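Local structure of putative Lipoprotein (Shewanella oneidensis, 3U24) at residues Ala174-Phe185 against Ser214-Asn225. The protein is a largely helical putative lipoprotein of unknown function that binds zinc and calcium ions and belongs to the DUF885 family, grouped with metallopeptidase-like proteins. Numbering follows the deposited sequence.
Sequences AVLQNQGAFSVF and SKAINEHISWLN
Two antiparallel helices of this mostly helical DUF885 protein pack here, Val175, Asn178 and Phe182 meeting Ile217, Ile221 and Leu224. The axes of 174-179 and 214-225 approach to 9.5 Å at 163°, and no hydrogen bond crosses between the segments, so the interface rests on side-chain packing. At one end the side chains of Val175 and Leu224 run past each other antiparallel, Val175 CG2 lying 3.7 Å from Leu224 CB. The other methyl, CG1, is swung anti to the backbone N (chi1 170°) and meets Asn225 OD1, while Ala174 CB rests against Leu224 CD1. Midway, the CD1 methyl of Ile221 lies 3.7 Å from the carbonyl O of Asn178.

Residues 180-183 keep helical backbone angles and bring Phe182 to the second helix. There the ring and the Asn218 amide meet at a slant, their planes 22° apart, with Phe182 CE2 3.3 Å from Asn218 ND2. Ser214 O and Ile221 CD1 come up at the ring edge, and Ile217 CG2 approaches Phe182 CE2 obliquely. With the ring cut back to the methyl of an alanine, a gap would probably open beside Ile217 and Ile221, and the Asn218 amide would lose the ring it packs against. On the other side of Ile217, Phe185 CD2 lies 3.9 Å from Ile217 CD1, and the Phe185 ring meets Phe127 edge-to-face.

The buried Asn178 amide has its polar atoms engaged: OD1 bonds to Tyr156 OH, and ND2 serves both Tyr121 O and Ala174 O. The latter bond, 2.9 Å from Asn178 ND2 to Ala174 O, approaches the carbonyl from the face opposite to that used by Asn178 N.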
loop_
_atom_site.group_PDB
_atom_site.type_symbol
_atom_site.label_atom_id
_atom_site.label_comp_id
_atom_site.label_asym_id
_atom_site.label_seq_id
_atom_site.Cartn_x
_atom_site.Cartn_y
_atom_site.Cartn_z
ATOM N N ALA A 174 8.557 9.803 15.069
ATOM C CA ALA A 174 7.705 9.881 16.263
ATOM C C ALA A 174 7.487 11.331 16.710
ATOM O O ALA A 174 6.373 11.712 17.066
ATOM C CB ALA A 174 8.294 9.057 17.405
ATOM N N VAL A 175 8.556 12.122 16.699
ATOM C CA VAL A 175 8.468 13.517 17.176
ATOM C C VAL A 175 7.476 14.308 16.286
ATOM O O VAL A 175 6.529 14.942 16.762
ATOM C CB VAL A 175 9.818 14.240 17.147
ATOM C CG1 VAL A 175 9.616 15.752 17.421
ATOM C CG2 VAL A 175 10.807 13.597 18.107
ATOM N N LEU A 176 7.699 14.195 14.997
ATOM C CA LEU A 176 6.915 14.842 13.995
ATOM C C LEU A 176 5.449 14.385 13.983
ATOM O O LEU A 176 4.543 15.217 13.983
ATOM C CB LEU A 176 7.606 14.540 12.692
ATOM C CG LEU A 176 7.057 15.059 11.404
ATOM C CD1 LEU A 176 8.153 14.771 10.340
ATOM C CD2 LEU A 176 5.740 14.319 11.134
ATOM N N GLN A 177 5.203 13.078 14.028
ATOM C CA GLN A 177 3.831 12.612 14.039
ATOM C C GLN A 177 3.095 12.950 15.335
ATOM O O GLN A 177 1.933 13.319 15.287
ATOM C CB GLN A 177 3.774 11.136 13.725
ATOM C CG GLN A 177 4.179 10.833 12.274
ATOM C CD GLN A 177 4.156 9.367 11.953
ATOM O OE1 GLN A 177 4.322 8.522 12.825
ATOM N NE2 GLN A 177 3.937 9.048 10.703
ATOM N N ASN A 178 3.771 12.874 16.487
ATOM C CA ASN A 178 3.116 13.188 17.761
ATOM C C ASN A 178 2.866 14.665 17.912
ATOM O O ASN A 178 1.904 15.046 18.580
ATOM C CB ASN A 178 3.862 12.644 18.980
ATOM C CG ASN A 178 3.563 11.194 19.233
ATOM O OD1 ASN A 178 2.506 10.862 19.821
ATOM N ND2 ASN A 178 4.459 10.307 18.773
ATOM N N GLN A 179 3.693 15.490 17.272
ATOM C CA GLN A 179 3.402 16.950 17.168
ATOM C C GLN A 179 2.111 17.171 16.407
ATOM O O GLN A 179 1.366 18.048 16.734
ATOM C CB GLN A 179 4.530 17.735 16.488
ATOM C CG GLN A 179 5.685 18.007 17.425
ATOM C CD GLN A 179 6.961 18.571 16.750
ATOM O OE1 GLN A 179 7.178 18.447 15.508
ATOM N NE2 GLN A 179 7.825 19.188 17.581
ATOM N N GLY A 180 1.857 16.357 15.394
ATOM C CA GLY A 180 0.612 16.419 14.630
ATOM C C GLY A 180 -0.603 16.029 15.448
ATOM O O GLY A 180 -1.728 16.324 15.054
ATOM N N ALA A 181 -0.408 15.392 16.608
ATOM C CA ALA A 181 -1.558 15.075 17.472
ATOM C C ALA A 181 -2.390 16.343 17.794
ATOM O O ALA A 181 -3.611 16.241 17.958
ATOM C CB ALA A 181 -1.144 14.359 18.749
ATOM N N PHE A 182 -1.748 17.516 17.841
ATOM C CA PHE A 182 -2.458 18.756 18.134
ATOM C C PHE A 182 -3.340 19.296 17.031
ATOM O O PHE A 182 -4.113 20.193 17.273
ATOM C CB PHE A 182 -1.512 19.824 18.671
ATOM C CG PHE A 182 -1.002 19.483 20.032
ATOM C CD1 PHE A 182 -1.868 19.483 21.115
ATOM C CD2 PHE A 182 0.298 19.032 20.211
ATOM C CE1 PHE A 182 -1.418 19.116 22.382
ATOM C CE2 PHE A 182 0.757 18.688 21.460
ATOM C CZ PHE A 182 -0.101 18.703 22.552
ATOM N N SER A 183 -3.278 18.735 15.838
ATOM C CA SER A 183 -4.282 19.086 14.856
ATOM C C SER A 183 -5.602 18.289 15.113
ATOM O O SER A 183 -6.621 18.563 14.505
ATOM C CB SER A 183 -3.736 18.855 13.468
ATOM O OG SER A 183 -3.708 17.485 13.247
ATOM N N VAL A 184 -5.555 17.315 16.020
ATOM C CA VAL A 184 -6.726 16.564 16.461
ATOM C C VAL A 184 -7.138 17.107 17.831
ATOM O O VAL A 184 -8.295 17.486 18.029
ATOM C CB VAL A 184 -6.397 15.050 16.539
ATOM C CG1 VAL A 184 -7.568 14.250 17.113
ATOM C CG2 VAL A 184 -5.977 14.511 15.164
ATOM N N PHE A 185 -6.189 17.181 18.773
ATOM C CA PHE A 185 -6.438 17.761 20.089
ATOM C C PHE A 185 -6.323 19.289 20.016
ATOM O O PHE A 185 -5.387 19.881 20.553
ATOM C CB PHE A 185 -5.540 17.141 21.179
ATOM C CG PHE A 185 -5.816 15.681 21.405
ATOM C CD1 PHE A 185 -6.875 15.283 22.198
ATOM C CD2 PHE A 185 -5.093 14.700 20.747
ATOM C CE1 PHE A 185 -7.172 13.922 22.374
ATOM C CE2 PHE A 185 -5.395 13.350 20.899
ATOM C CZ PHE A 185 -6.437 12.957 21.706
ATOM N N SER A 214 -3.245 16.691 26.871
ATOM C CA SER A 214 -2.333 17.649 26.256
ATOM C C SER A 214 -0.990 17.731 26.973
ATOM O O SER A 214 0.044 17.776 26.355
ATOM C CB SER A 214 -2.954 19.048 26.257
ATOM O OG SER A 214 -4.137 19.002 25.477
ATOM N N LYS A 215 -1.043 17.815 28.285
ATOM C CA LYS A 215 0.153 17.768 29.107
ATOM C C LYS A 215 0.975 16.477 28.836
ATOM O O LYS A 215 2.162 16.554 28.610
ATOM C CB LYS A 215 -0.256 17.860 30.570
ATOM C CG LYS A 215 0.870 17.771 31.584
ATOM C CD LYS A 215 0.339 17.774 33.033
ATOM C CE LYS A 215 1.466 17.910 34.055
ATOM N NZ LYS A 215 2.223 19.182 33.803
ATOM N N ALA A 216 0.322 15.315 28.841
ATOM C CA ALA A 216 1.000 14.059 28.620
ATOM C C ALA A 216 1.632 13.978 27.222
ATOM O O ALA A 216 2.706 13.439 27.074
ATOM C CB ALA A 216 0.055 12.873 28.844
ATOM N N ILE A 217 0.943 14.498 26.212
ATOM C CA ILE A 217 1.455 14.432 24.851
ATOM C C ILE A 217 2.670 15.335 24.780
ATOM O O ILE A 217 3.690 14.876 24.337
ATOM C CB ILE A 217 0.409 14.785 23.783
ATOM C CG1 ILE A 217 -0.726 13.741 23.799
ATOM C CG2 ILE A 217 1.051 14.863 22.389
ATOM C CD1 ILE A 217 -1.950 14.088 23.004
ATOM N N ASN A 218 2.572 16.568 25.289
ATOM C CA ASN A 218 3.686 17.477 25.284
ATOM C C ASN A 218 4.884 16.947 26.055
ATOM O O ASN A 218 5.997 17.103 25.594
ATOM C CB ASN A 218 3.303 18.848 25.814
ATOM C CG ASN A 218 2.597 19.706 24.777
ATOM O OD1 ASN A 218 1.624 20.398 25.112
ATOM N ND2 ASN A 218 3.082 19.693 23.527
ATOM N N GLU A 219 4.668 16.324 27.211
ATOM C CA GLU A 219 5.775 15.722 27.961
ATOM C C GLU A 219 6.384 14.552 27.197
ATOM O O GLU A 219 7.563 14.377 27.199
ATOM C CB GLU A 219 5.356 15.279 29.379
ATOM C CG GLU A 219 5.049 16.472 30.290
ATOM C CD GLU A 219 4.414 16.081 31.636
ATOM O OE1 GLU A 219 3.998 14.901 31.818
ATOM O OE2 GLU A 219 4.341 16.985 32.515
ATOM N N HIS A 220 5.573 13.767 26.522
ATOM C CA HIS A 220 6.139 12.713 25.684
ATOM C C HIS A 220 6.971 13.269 24.534
ATOM O O HIS A 220 8.019 12.740 24.224
ATOM C CB HIS A 220 5.078 11.775 25.196
ATOM C CG HIS A 220 5.622 10.585 24.448
ATOM N ND1 HIS A 220 6.195 9.529 25.069
ATOM C CD2 HIS A 220 5.646 10.306 23.102
ATOM C CE1 HIS A 220 6.583 8.647 24.146
ATOM N NE2 HIS A 220 6.239 9.117 22.951
ATOM N N ILE A 221 6.515 14.341 23.917
ATOM C CA ILE A 221 7.286 14.961 22.827
ATOM C C ILE A 221 8.626 15.487 23.352
ATOM O O ILE A 221 9.635 15.332 22.661
ATOM C CB ILE A 221 6.522 16.088 22.169
ATOM C CG1 ILE A 221 5.346 15.466 21.384
ATOM C CG2 ILE A 221 7.458 16.968 21.302
ATOM C CD1 ILE A 221 4.196 16.445 21.164
ATOM N N SER A 222 8.640 16.042 24.576
ATOM C CA SER A 222 9.899 16.499 25.187
ATOM C C SER A 222 10.821 15.316 25.415
ATOM O O SER A 222 12.027 15.397 25.206
ATOM C CB SER A 222 9.709 17.182 26.545
ATOM O OG SER A 222 8.916 18.349 26.370
ATOM N N TRP A 223 10.249 14.228 25.884
ATOM C CA TRP A 223 11.054 13.052 26.062
ATOM C C TRP A 223 11.622 12.558 24.719
ATOM O O TRP A 223 12.810 12.252 24.613
ATOM C CB TRP A 223 10.262 12.011 26.777
ATOM C CG TRP A 223 10.996 10.724 27.021
ATOM C CD1 TRP A 223 11.784 10.401 28.124
ATOM C CD2 TRP A 223 10.965 9.507 26.191
ATOM N NE1 TRP A 223 12.215 9.111 28.028
ATOM C CE2 TRP A 223 11.767 8.523 26.888
ATOM C CE3 TRP A 223 10.384 9.167 24.977
ATOM C CZ2 TRP A 223 12.006 7.257 26.361
ATOM C CZ3 TRP A 223 10.578 7.885 24.468
ATOM C CH2 TRP A 223 11.370 6.935 25.145
ATOM N N LEU A 224 10.786 12.514 23.693
ATOM C CA LEU A 224 11.235 12.089 22.360
ATOM C C LEU A 224 12.361 12.995 21.866
ATOM O O LEU A 224 13.335 12.513 21.336
ATOM C CB LEU A 224 10.076 12.039 21.366
ATOM C CG LEU A 224 8.992 10.931 21.487
ATOM C CD1 LEU A 224 7.845 11.159 20.510
ATOM C CD2 LEU A 224 9.564 9.545 21.269
ATOM N N ASN A 225 12.241 14.301 22.096
ATOM C CA ASN A 225 13.294 15.241 21.702
ATOM C C ASN A 225 14.593 14.962 22.443
ATOM O O ASN A 225 15.689 15.019 21.838
ATOM C CB ASN A 225 12.893 16.713 21.906
ATOM C CG ASN A 225 11.937 17.243 20.824
ATOM O OD1 ASN A 225 11.864 16.758 19.681
ATOM N ND2 ASN A 225 11.188 18.253 21.202
#